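Local coordinates for protein Non-ribosomal peptide synthetase (Streptomyces halstedii, PDB 3WV4) that belongs to the AMP-binding enzyme family of the ANL superfamily, here as the N-terminal domain of a non-ribosomal peptide synthetase, at residues 338-341 and 347-350; 357-362 and 430-435; 374-377 and 381-384; 428-431 and 437-440. One frame throughout, in Å; residues are numbered along the deposited sequence.

How the interactions relate
All four contacts reach one large mixed sheet and lie on the same side of the chain's centre. Interaction 1 is the buried one; interaction 4, a second hairpin with its centre about 12 Å away, meets it through aromatic rings, Y340 CD1 lying 3.5 Å from F439 CZ. Interaction 2 ties the loop before strand 362-366 to the turn of that second hairpin. Its S362 O is 3.1 Å from R338 NH2 of interaction 1, while S362 OG is 2.7 Å from L437 O of interaction 4, both probable hydrogen bonds. Interaction 3 lies about 10 Å from interaction 4, centre to centre, and touches it where I374 CG2 approaches G429 O at 3.4 Å.

Interaction 1 of 4, residues 338-341 and 347-350; sequences RMYG and RISI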
loop_
_atom_site.group_PDB
_atom_site.type_symbol
_atom_site.label_atom_id
_atom_site.label_comp_id
_atom_site.label_asym_id
_atom_site.label_seq_id
_atom_site.Cartn_x
_atom_site.Cartn_y
_atom_site.Cartn_z
ATOM N N ARG A 338 -0.241 -5.420 -16.112
ATOM C CA ARG A 338 -0.569 -6.535 -15.274
ATOM C C ARG A 338 0.452 -6.720 -14.200
ATOM O O ARG A 338 1.652 -6.513 -14.420
ATOM C CB ARG A 338 -0.742 -7.818 -16.097
ATOM C CG ARG A 338 -1.971 -7.840 -17.054
ATOM C CD ARG A 338 -1.558 -7.835 -18.551
ATOM N NE ARG A 338 -0.766 -8.979 -18.936
ATOM C CZ ARG A 338 0.046 -9.091 -19.989
ATOM N NH1 ARG A 338 0.322 -8.106 -20.824
ATOM N NH2 ARG A 338 0.613 -10.270 -20.201
ATOM N N MET A 339 -0.007 -7.154 -13.031
ATOM C CA MET A 339 0.851 -7.359 -11.869
ATOM C C MET A 339 0.341 -8.553 -11.083
ATOM O O MET A 339 -0.816 -8.875 -11.161
ATOM C CB MET A 339 0.816 -6.118 -10.961
ATOM C CG MET A 339 1.034 -4.830 -11.760
ATOM S SD MET A 339 1.409 -3.414 -10.775
ATOM C CE MET A 339 -0.152 -3.258 -9.952
ATOM N N TYR A 340 1.216 -9.181 -10.320
ATOM C CA TYR A 340 0.811 -10.261 -9.427
ATOM C C TYR A 340 1.600 -10.127 -8.170
ATOM O O TYR A 340 2.786 -9.735 -8.190
ATOM C CB TYR A 340 1.047 -11.618 -10.104
ATOM C CG TYR A 340 1.255 -12.745 -9.155
ATOM C CD1 TYR A 340 0.165 -13.243 -8.358
ATOM C CD2 TYR A 340 2.489 -13.390 -9.055
ATOM C CE1 TYR A 340 0.359 -14.319 -7.505
ATOM C CE2 TYR A 340 2.687 -14.447 -8.175
ATOM C CZ TYR A 340 1.608 -14.928 -7.420
ATOM O OH TYR A 340 1.819 -15.974 -6.523
ATOM N N GLY A 341 0.959 -10.387 -7.056
ATOM C CA GLY A 341 1.630 -10.335 -5.789
ATOM C C GLY A 341 0.835 -10.943 -4.663
ATOM O O GLY A 341 -0.307 -11.337 -4.859
ATOM N N ARG A 347 4.609 -7.541 -3.582
ATOM C CA ARG A 347 4.377 -7.808 -4.981
ATOM C C ARG A 347 5.423 -8.746 -5.539
ATOM O O ARG A 347 6.577 -8.786 -5.066
ATOM C CB ARG A 347 4.250 -6.493 -5.776
ATOM C CG ARG A 347 3.729 -6.695 -7.155
ATOM C CD ARG A 347 3.158 -5.453 -7.819
ATOM N NE ARG A 347 1.942 -5.029 -7.151
ATOM C CZ ARG A 347 1.626 -3.761 -6.900
ATOM N NH1 ARG A 347 2.419 -2.766 -7.340
ATOM N NH2 ARG A 347 0.480 -3.467 -6.308
ATOM N N ILE A 348 5.032 -9.507 -6.525
ATOM C CA ILE A 348 5.903 -10.554 -7.044
ATOM C C ILE A 348 6.408 -10.274 -8.432
ATOM O O ILE A 348 7.619 -10.463 -8.704
ATOM C CB ILE A 348 5.175 -11.910 -7.050
ATOM C CG1 ILE A 348 5.020 -12.253 -5.575
ATOM C CG2 ILE A 348 5.986 -12.960 -7.800
ATOM C CD1 ILE A 348 4.140 -13.404 -5.158
ATOM N N SER A 349 5.498 -9.911 -9.318
ATOM C CA SER A 349 5.844 -9.723 -10.704
ATOM C C SER A 349 5.056 -8.576 -11.254
ATOM O O SER A 349 3.919 -8.269 -10.771
ATOM C CB SER A 349 5.538 -10.961 -11.540
ATOM O OG SER A 349 4.102 -11.162 -11.634
ATOM N N ILE A 350 5.664 -7.918 -12.233
ATOM C CA ILE A 350 5.027 -6.857 -13.006
ATOM C C ILE A 350 5.397 -7.015 -14.474
ATOM O O ILE A 350 6.509 -7.323 -14.777
ATOM C CB ILE A 350 5.477 -5.438 -12.532
ATOM C CG1 ILE A 350 5.093 -5.216 -11.099
ATOM C CG2 ILE A 350 4.877 -4.371 -13.444
ATOM C CD1 ILE A 350 5.535 -3.831 -10.580
#
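A classic beta bulge lies at the turn end of the hairpin formed by strands 335-340 and 349-350: I348 and S349 both face Y340. The carbonyl oxygen of Y340 therefore accepts two backbone N-H groups, S349 N at 2.9 Å and I348 N at 2.8 Å. I348 N lies in the carbonyl plane on a lone pair, whereas S349 N is tilted out of it. Y340 N returns a nearly straight bond to S349 O at 2.9 Å. One side of the hairpin carries M339, I350 and the end of R347. The arginine chain, extended as far as CD and bent at chi3 (-68°), brings its guanidinium beneath the M339 methyl, M339 CE standing 3.6 Å from R347 CZ and over the centre of the group. Flexible methionine suits this place, since M339 SD also packs on I350 CG1 at 4.1 Å, while the side chains of I350 and R347 also touch helix 215-229. On the other side, CG of Y340 is anti to its backbone N (chi1 154°), which lays the ring alongside I348, Y340 CE2 touching I348 CD1 at 3.5 Å. S349 OG sits at the ring edge, 3.4 Å from Y340 CB, small enough to fit there and satisfied by the carbonyl of V363. The phenol OH hydrogen-bonds D427, so the tyrosine is apolar along its flank and polar at its end. Y340 and G341 probably begin the YGxTE-type signature of the AMP-binding family, which here leaves the end of a bulged beta hairpin.

Interaction 2 of 4, residues 357-362 and 430-435; sequences HERPDS and HLDEDG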
loop_
_atom_site.group_PDB
_atom_site.type_symbol
_atom_site.label_atom_id
_atom_site.label_comp_id
_atom_site.label_asym_id
_atom_site.label_seq_id
_atom_site.Cartn_x
_atom_site.Cartn_y
_atom_site.Cartn_z
ATOM N N HIS A 357 1.098 -5.509 -24.563
ATOM C CA HIS A 357 0.484 -6.290 -25.627
ATOM C C HIS A 357 1.024 -7.730 -25.788
ATOM O O HIS A 357 0.588 -8.472 -26.639
ATOM C CB HIS A 357 0.674 -5.609 -26.989
ATOM C CG HIS A 357 0.056 -4.276 -27.048
ATOM N ND1 HIS A 357 -1.296 -4.100 -26.911
ATOM C CD2 HIS A 357 0.591 -3.032 -27.177
ATOM C CE1 HIS A 357 -1.568 -2.804 -26.949
ATOM N NE2 HIS A 357 -0.447 -2.138 -27.104
ATOM N N GLU A 358 1.949 -8.127 -24.960
ATOM C CA GLU A 358 2.715 -9.339 -25.252
ATOM C C GLU A 358 2.541 -10.346 -24.181
ATOM O O GLU A 358 2.276 -9.977 -23.067
ATOM C CB GLU A 358 4.181 -8.991 -25.410
ATOM C CG GLU A 358 4.397 -8.423 -26.782
ATOM C CD GLU A 358 5.797 -8.068 -27.010
ATOM O OE1 GLU A 358 6.675 -8.885 -26.647
ATOM O OE2 GLU A 358 5.994 -6.983 -27.559
ATOM N N ARG A 359 2.652 -11.614 -24.560
ATOM C CA ARG A 359 2.525 -12.738 -23.653
ATOM C C ARG A 359 1.271 -12.591 -22.815
ATOM O O ARG A 359 1.333 -12.502 -21.590
ATOM C CB ARG A 359 3.773 -12.817 -22.800
ATOM C CG ARG A 359 5.032 -12.975 -23.619
ATOM C CD ARG A 359 6.203 -12.738 -22.723
ATOM N NE ARG A 359 7.430 -13.200 -23.325
ATOM C CZ ARG A 359 8.222 -12.445 -24.065
ATOM N NH1 ARG A 359 7.911 -11.158 -24.305
ATOM N NH2 ARG A 359 9.339 -12.978 -24.569
ATOM N N PRO A 360 0.108 -12.523 -23.468
ATOM C CA PRO A 360 -1.183 -12.409 -22.741
ATOM C C PRO A 360 -1.358 -13.243 -21.466
ATOM O O PRO A 360 -1.983 -12.784 -20.551
ATOM C CB PRO A 360 -2.239 -12.802 -23.787
ATOM C CG PRO A 360 -1.484 -13.471 -24.912
ATOM C CD PRO A 360 -0.093 -12.829 -24.889
ATOM N N ASP A 361 -0.800 -14.422 -21.373
ATOM C CA ASP A 361 -1.023 -15.260 -20.164
ATOM C C ASP A 361 -0.103 -15.025 -18.995
ATOM O O ASP A 361 -0.216 -15.738 -17.960
ATOM C CB ASP A 361 -0.899 -16.748 -20.540
ATOM C CG ASP A 361 -2.060 -17.221 -21.364
ATOM O OD1 ASP A 361 -3.184 -16.676 -21.175
ATOM O OD2 ASP A 361 -1.848 -18.140 -22.190
ATOM N N SER A 362 0.883 -14.138 -19.194
ATOM C CA SER A 362 1.879 -13.891 -18.180
ATOM C C SER A 362 1.400 -12.815 -17.229
ATOM O O SER A 362 0.680 -11.908 -17.612
ATOM C CB SER A 362 3.252 -13.480 -18.850
ATOM O OG SER A 362 4.206 -13.141 -17.858
ATOM N N HIS A 430 4.680 -21.461 -13.802
ATOM C CA HIS A 430 5.927 -21.756 -14.470
ATOM C C HIS A 430 6.551 -20.482 -15.041
ATOM O O HIS A 430 5.855 -19.501 -15.271
ATOM C CB HIS A 430 5.687 -22.826 -15.573
ATOM C CG HIS A 430 4.869 -22.341 -16.730
ATOM N ND1 HIS A 430 3.500 -22.444 -16.770
ATOM C CD2 HIS A 430 5.233 -21.777 -17.904
ATOM C CE1 HIS A 430 3.053 -21.957 -17.920
ATOM N NE2 HIS A 430 4.085 -21.522 -18.613
ATOM N N LEU A 431 7.847 -20.555 -15.339
ATOM C CA LEU A 431 8.594 -19.464 -16.005
ATOM C C LEU A 431 9.008 -19.908 -17.378
ATOM O O LEU A 431 9.237 -21.093 -17.601
ATOM C CB LEU A 431 9.853 -19.159 -15.250
ATOM C CG LEU A 431 9.689 -18.609 -13.875
ATOM C CD1 LEU A 431 11.061 -18.584 -13.238
ATOM C CD2 LEU A 431 9.090 -17.227 -13.894
ATOM N N ASP A 432 9.050 -18.997 -18.329
ATOM C CA ASP A 432 9.633 -19.341 -19.643
ATOM C C ASP A 432 11.106 -19.054 -19.572
ATOM O O ASP A 432 11.646 -18.645 -18.517
ATOM C CB ASP A 432 8.909 -18.700 -20.831
ATOM C CG ASP A 432 8.862 -17.152 -20.772
ATOM O OD1 ASP A 432 9.772 -16.536 -20.185
ATOM O OD2 ASP A 432 7.924 -16.583 -21.365
ATOM N N GLU A 433 11.786 -19.245 -20.688
ATOM C CA GLU A 433 13.241 -19.073 -20.745
ATOM C C GLU A 433 13.583 -17.622 -20.354
ATOM O O GLU A 433 14.554 -17.313 -19.604
ATOM C CB GLU A 433 13.736 -19.394 -22.172
ATOM C CG GLU A 433 13.230 -20.734 -22.770
ATOM C CD GLU A 433 11.690 -20.863 -22.837
ATOM O OE1 GLU A 433 11.013 -19.947 -23.393
ATOM O OE2 GLU A 433 11.148 -21.879 -22.318
ATOM N N ASP A 434 12.721 -16.736 -20.820
ATOM C CA ASP A 434 12.924 -15.317 -20.643
ATOM C C ASP A 434 12.773 -14.888 -19.163
ATOM O O ASP A 434 13.263 -13.834 -18.744
ATOM C CB ASP A 434 12.027 -14.582 -21.655
ATOM C CG ASP A 434 12.651 -14.562 -23.064
ATOM O OD1 ASP A 434 13.889 -14.327 -23.170
ATOM O OD2 ASP A 434 11.953 -14.745 -24.089
ATOM N N GLY A 435 12.123 -15.727 -18.346
ATOM C CA GLY A 435 11.930 -15.403 -16.913
ATOM C C GLY A 435 10.563 -14.794 -16.629
ATOM O O GLY A 435 10.317 -14.317 -15.526
#
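R359 and the aspartates D432 and D434 face each other from two type I beta turns, R359 to S362 and D432 to G435. Each turn is closed by its own backbone bond, S362 N to R359 O at 2.9 Å and G435 N to D432 O at 3.0 Å. No backbone bond joins the segments; charged side chains alone bridge them. R359 adopts positive phi (49°), and its chain runs extended from CG to NE, carrying the guanidinium across to the other turn. Both carboxylates come to its edge, near its plane. R359 NH2 meets D434 OD2 at 3.2 Å in a salt bridge whose hydrogen bond is weak because the N-H points well aside; the two flat groups stand nearly perpendicular, 83° apart. R359 NE and D432 OD2 make a long salt bridge of 3.9 Å. Behind the arginine, E358 OE1 lies 3.5 Å from R359 NH1, so three acidic groups share a single cation, and arginine, with nitrogens on several sides, suits that role. D432 is fixed by other bonds: OD2 to the hydroxyl of Y438 and OD1 to F436 N, which probably holds its charge in place for R359. The arginine chain also touches F436 and Y438. At the surface, the network thus spans from the loop leading into strand 362-366 to the turn joining strands 427-431 and 437-439, beside the antiparallel pairing of 362-366 with 437-439.

Interaction 3 of 4, residues 374-377 and 381-384; sequences ILDE and LLPP
The chain reverses between I374 and L382 and is held by a single bridge, L375 opposite L381 with CA atoms 4.9 Å apart, and one hydrogen bond, L382 N to I374 O at 2.9 Å, the donor lying nearly along the C=O axis. L382 is the side chain that fills the bend. Its CB points toward the other segment, and its two methyls divide the work. L382 CD2 rests on the backbone where strand 371-375 ends, 3.7 Å from L375 C, and also meets I374 CG2 at 3.9 Å, the side chains of I374 and L382 crossing at about a right angle. L382 CD1 turns instead to D376 CB, at 3.7 Å. A branched leucine suits the spot because its two methyls can lie on different surfaces, one on the backbone and I374, the other on the methylene of D376. Its torsions as modelled, chi1 -98° and a nearly eclipsed chi2 of 4°, depart from the staggered positions, so the methyl positions are to be read with some caution. The reversal lies in the connection between the antiparallel strands 371-375 and 388-393. D376 suits the head of this turn, since its OD1 accepts the N-H of T380 and, weakly, that of D378, as in an Asx turn. L375 begins by heading away from the second segment, yet its end swings back, L375 CD2 lying 3.9 Å from L381 CA. The same leucine packs on T391, R422 and H424 of the neighbouring strands, while I374 reaches I390.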
loop_
_atom_site.group_PDB
_atom_site.type_symbol
_atom_site.label_atom_id
_atom_site.label_comp_id
_atom_site.label_asym_id
_atom_site.label_seq_id
_atom_site.Cartn_x
_atom_site.Cartn_y
_atom_site.Cartn_z
ATOM N N ILE A 374 10.704 -21.620 -9.290
ATOM C CA ILE A 374 9.648 -22.612 -9.296
ATOM C C ILE A 374 10.222 -23.912 -8.678
ATOM O O ILE A 374 11.182 -24.450 -9.204
ATOM C CB ILE A 374 9.202 -22.870 -10.727
ATOM C CG1 ILE A 374 8.791 -21.584 -11.455
ATOM C CG2 ILE A 374 8.027 -23.826 -10.769
ATOM C CD1 ILE A 374 7.677 -20.810 -10.794
ATOM N N LEU A 375 9.661 -24.384 -7.561
ATOM C CA LEU A 375 10.167 -25.591 -6.865
ATOM C C LEU A 375 9.279 -26.837 -7.031
ATOM O O LEU A 375 8.057 -26.693 -7.134
ATOM C CB LEU A 375 10.290 -25.281 -5.383
ATOM C CG LEU A 375 11.284 -24.158 -5.051
ATOM C CD1 LEU A 375 11.616 -24.119 -3.563
ATOM C CD2 LEU A 375 12.561 -24.276 -5.881
ATOM N N ASP A 376 9.889 -28.042 -7.095
ATOM C CA ASP A 376 9.130 -29.324 -7.119
ATOM C C ASP A 376 8.641 -29.670 -5.731
ATOM O O ASP A 376 8.878 -28.922 -4.775
ATOM C CB ASP A 376 9.935 -30.527 -7.735
ATOM C CG ASP A 376 11.202 -30.934 -6.917
ATOM O OD1 ASP A 376 11.137 -31.046 -5.681
ATOM O OD2 ASP A 376 12.274 -31.170 -7.527
ATOM N N GLU A 377 7.978 -30.817 -5.618
ATOM C CA GLU A 377 7.485 -31.320 -4.335
ATOM C C GLU A 377 8.571 -31.385 -3.250
ATOM O O GLU A 377 8.311 -31.164 -2.075
ATOM C CB GLU A 377 6.896 -32.713 -4.549
ATOM C CG GLU A 377 6.050 -33.254 -3.391
ATOM C CD GLU A 377 5.994 -34.779 -3.366
ATOM O OE1 GLU A 377 4.924 -35.344 -3.044
ATOM O OE2 GLU A 377 7.030 -35.415 -3.674
ATOM N N LEU A 381 14.850 -26.906 -7.661
ATOM C CA LEU A 381 14.630 -25.970 -8.739
ATOM C C LEU A 381 14.135 -26.719 -9.955
ATOM O O LEU A 381 14.711 -27.751 -10.327
ATOM C CB LEU A 381 15.927 -25.251 -9.073
ATOM C CG LEU A 381 15.752 -23.893 -9.725
ATOM C CD1 LEU A 381 16.021 -22.823 -8.677
ATOM C CD2 LEU A 381 16.672 -23.723 -10.946
ATOM N N LEU A 382 13.058 -26.222 -10.566
ATOM C CA LEU A 382 12.557 -26.797 -11.818
ATOM C C LEU A 382 13.141 -25.981 -12.955
ATOM O O LEU A 382 13.592 -24.847 -12.743
ATOM C CB LEU A 382 11.032 -26.764 -11.879
ATOM C CG LEU A 382 10.140 -27.955 -11.529
ATOM C CD1 LEU A 382 10.921 -29.155 -11.025
ATOM C CD2 LEU A 382 8.990 -27.605 -10.608
ATOM N N PRO A 383 13.175 -26.564 -14.165
ATOM C CA PRO A 383 13.599 -25.817 -15.339
ATOM C C PRO A 383 12.408 -25.134 -15.997
ATOM O O PRO A 383 11.268 -25.420 -15.629
ATOM C CB PRO A 383 14.178 -26.898 -16.260
ATOM C CG PRO A 383 13.390 -28.119 -15.921
ATOM C CD PRO A 383 12.963 -27.993 -14.470
ATOM N N PRO A 384 12.678 -24.234 -16.962
ATOM C CA PRO A 384 11.625 -23.465 -17.617
ATOM C C PRO A 384 10.594 -24.378 -18.210
ATOM O O PRO A 384 10.929 -25.478 -18.622
ATOM C CB PRO A 384 12.362 -22.728 -18.742
ATOM C CG PRO A 384 13.774 -22.605 -18.275
ATOM C CD PRO A 384 14.028 -23.774 -17.349
#

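Interaction 4 of 4, residues 428-431 and 437-440; sequences YGHL and LYFG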
loop_
_atom_site.group_PDB
_atom_site.type_symbol
_atom_site.label_atom_id
_atom_site.label_comp_id
_atom_site.label_asym_id
_atom_site.label_seq_id
_atom_site.Cartn_x
_atom_site.Cartn_y
_atom_site.Cartn_z
ATOM N N TYR A 428 0.773 -22.017 -7.901
ATOM C CA TYR A 428 1.541 -22.851 -8.808
ATOM C C TYR A 428 1.631 -22.201 -10.181
ATOM O O TYR A 428 0.690 -21.601 -10.664
ATOM C CB TYR A 428 0.907 -24.260 -8.904
ATOM C CG TYR A 428 1.147 -25.010 -7.688
ATOM C CD1 TYR A 428 2.132 -25.991 -7.632
ATOM C CD2 TYR A 428 0.387 -24.765 -6.556
ATOM C CE1 TYR A 428 2.346 -26.683 -6.462
ATOM C CE2 TYR A 428 0.606 -25.454 -5.397
ATOM C CZ TYR A 428 1.578 -26.407 -5.364
ATOM O OH TYR A 428 1.763 -27.095 -4.192
ATOM N N GLY A 429 2.747 -22.406 -10.853
ATOM C CA GLY A 429 2.921 -21.870 -12.206
ATOM C C GLY A 429 4.308 -22.170 -12.746
ATOM O O GLY A 429 5.030 -23.039 -12.218
ATOM N N HIS A 430 4.680 -21.461 -13.802
ATOM C CA HIS A 430 5.927 -21.756 -14.470
ATOM C C HIS A 430 6.551 -20.482 -15.041
ATOM O O HIS A 430 5.855 -19.501 -15.271
ATOM C CB HIS A 430 5.687 -22.826 -15.573
ATOM C CG HIS A 430 4.869 -22.341 -16.730
ATOM N ND1 HIS A 430 3.500 -22.444 -16.770
ATOM C CD2 HIS A 430 5.233 -21.777 -17.904
ATOM C CE1 HIS A 430 3.053 -21.957 -17.920
ATOM N NE2 HIS A 430 4.085 -21.522 -18.613
ATOM N N LEU A 431 7.847 -20.555 -15.339
ATOM C CA LEU A 431 8.594 -19.464 -16.005
ATOM C C LEU A 431 9.008 -19.908 -17.378
ATOM O O LEU A 431 9.237 -21.093 -17.601
ATOM C CB LEU A 431 9.853 -19.159 -15.250
ATOM C CG LEU A 431 9.689 -18.609 -13.875
ATOM C CD1 LEU A 431 11.061 -18.584 -13.238
ATOM C CD2 LEU A 431 9.090 -17.227 -13.894
ATOM N N LEU A 437 6.598 -14.889 -15.781
ATOM C CA LEU A 437 5.802 -15.763 -14.916
ATOM C C LEU A 437 4.438 -16.043 -15.491
ATOM O O LEU A 437 3.810 -15.179 -16.103
ATOM C CB LEU A 437 5.691 -15.158 -13.528
ATOM C CG LEU A 437 4.842 -15.906 -12.474
ATOM C CD1 LEU A 437 5.360 -17.301 -12.159
ATOM C CD2 LEU A 437 4.795 -15.048 -11.232
ATOM N N TYR A 438 4.017 -17.299 -15.320
ATOM C CA TYR A 438 2.705 -17.779 -15.761
ATOM C C TYR A 438 2.069 -18.621 -14.662
ATOM O O TYR A 438 2.766 -19.310 -13.891
ATOM C CB TYR A 438 2.863 -18.667 -16.991
ATOM C CG TYR A 438 3.462 -17.973 -18.184
ATOM C CD1 TYR A 438 2.656 -17.401 -19.160
ATOM C CD2 TYR A 438 4.853 -17.896 -18.342
ATOM C CE1 TYR A 438 3.192 -16.774 -20.246
ATOM C CE2 TYR A 438 5.397 -17.250 -19.429
ATOM C CZ TYR A 438 4.547 -16.679 -20.353
ATOM O OH TYR A 438 5.086 -16.095 -21.414
ATOM N N PHE A 439 0.752 -18.616 -14.618
ATOM C CA PHE A 439 0.005 -19.570 -13.772
ATOM C C PHE A 439 -0.204 -20.963 -14.354
ATOM O O PHE A 439 -0.204 -21.140 -15.575
ATOM C CB PHE A 439 -1.335 -18.952 -13.371
ATOM C CG PHE A 439 -1.174 -17.799 -12.451
ATOM C CD1 PHE A 439 -0.271 -17.873 -11.414
ATOM C CD2 PHE A 439 -1.938 -16.660 -12.604
ATOM C CE1 PHE A 439 -0.125 -16.814 -10.542
ATOM C CE2 PHE A 439 -1.802 -15.600 -11.734
ATOM C CZ PHE A 439 -0.884 -15.673 -10.708
ATOM N N GLY A 440 -0.380 -21.944 -13.450
ATOM C CA GLY A 440 -0.380 -23.389 -13.806
ATOM C C GLY A 440 0.749 -23.811 -14.750
ATOM O O GLY A 440 1.823 -23.178 -14.767
#
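The imidazole of H430 and the ring of Y438 lie almost parallel, planes 7° apart, but they are slid so far that they barely overlap, their centroids being 5.0 Å apart. What lies over one face of the histidine is the tyrosine's methylene: Y438 CB stands 3.6 Å from the H430 ring centroid, a CH-pi contact offset toward the rim. The edge of the same ring is used as well. H430 ND1, carrying its proton, donates a nearly straight bond of 2.7 Å to G440 O, which lies close to the ring plane. With chi1 at 68°, CG tucks between backbone N and carbonyl carbon, a turn that brings ND1 to that oxygen, so bond and CH-pi contact together fix the ring rotation. Beneath, H430 and Y438 form a hydrogen-bonded antiparallel pair, H430 N to Y438 O and Y438 N to H430 O. On the opposite side of the sheet, L431 CD2 lies against L437 CA at 3.7 Å. G429 CA, bare of a side chain, sits 3.1 Å from Y438 O, and positive phi at G440 suits glycine. This is a beta hairpin of strands 427-431 and 437-439, placed just before the point where ANL enzymes usually pass through a hinge to their C-terminal domain.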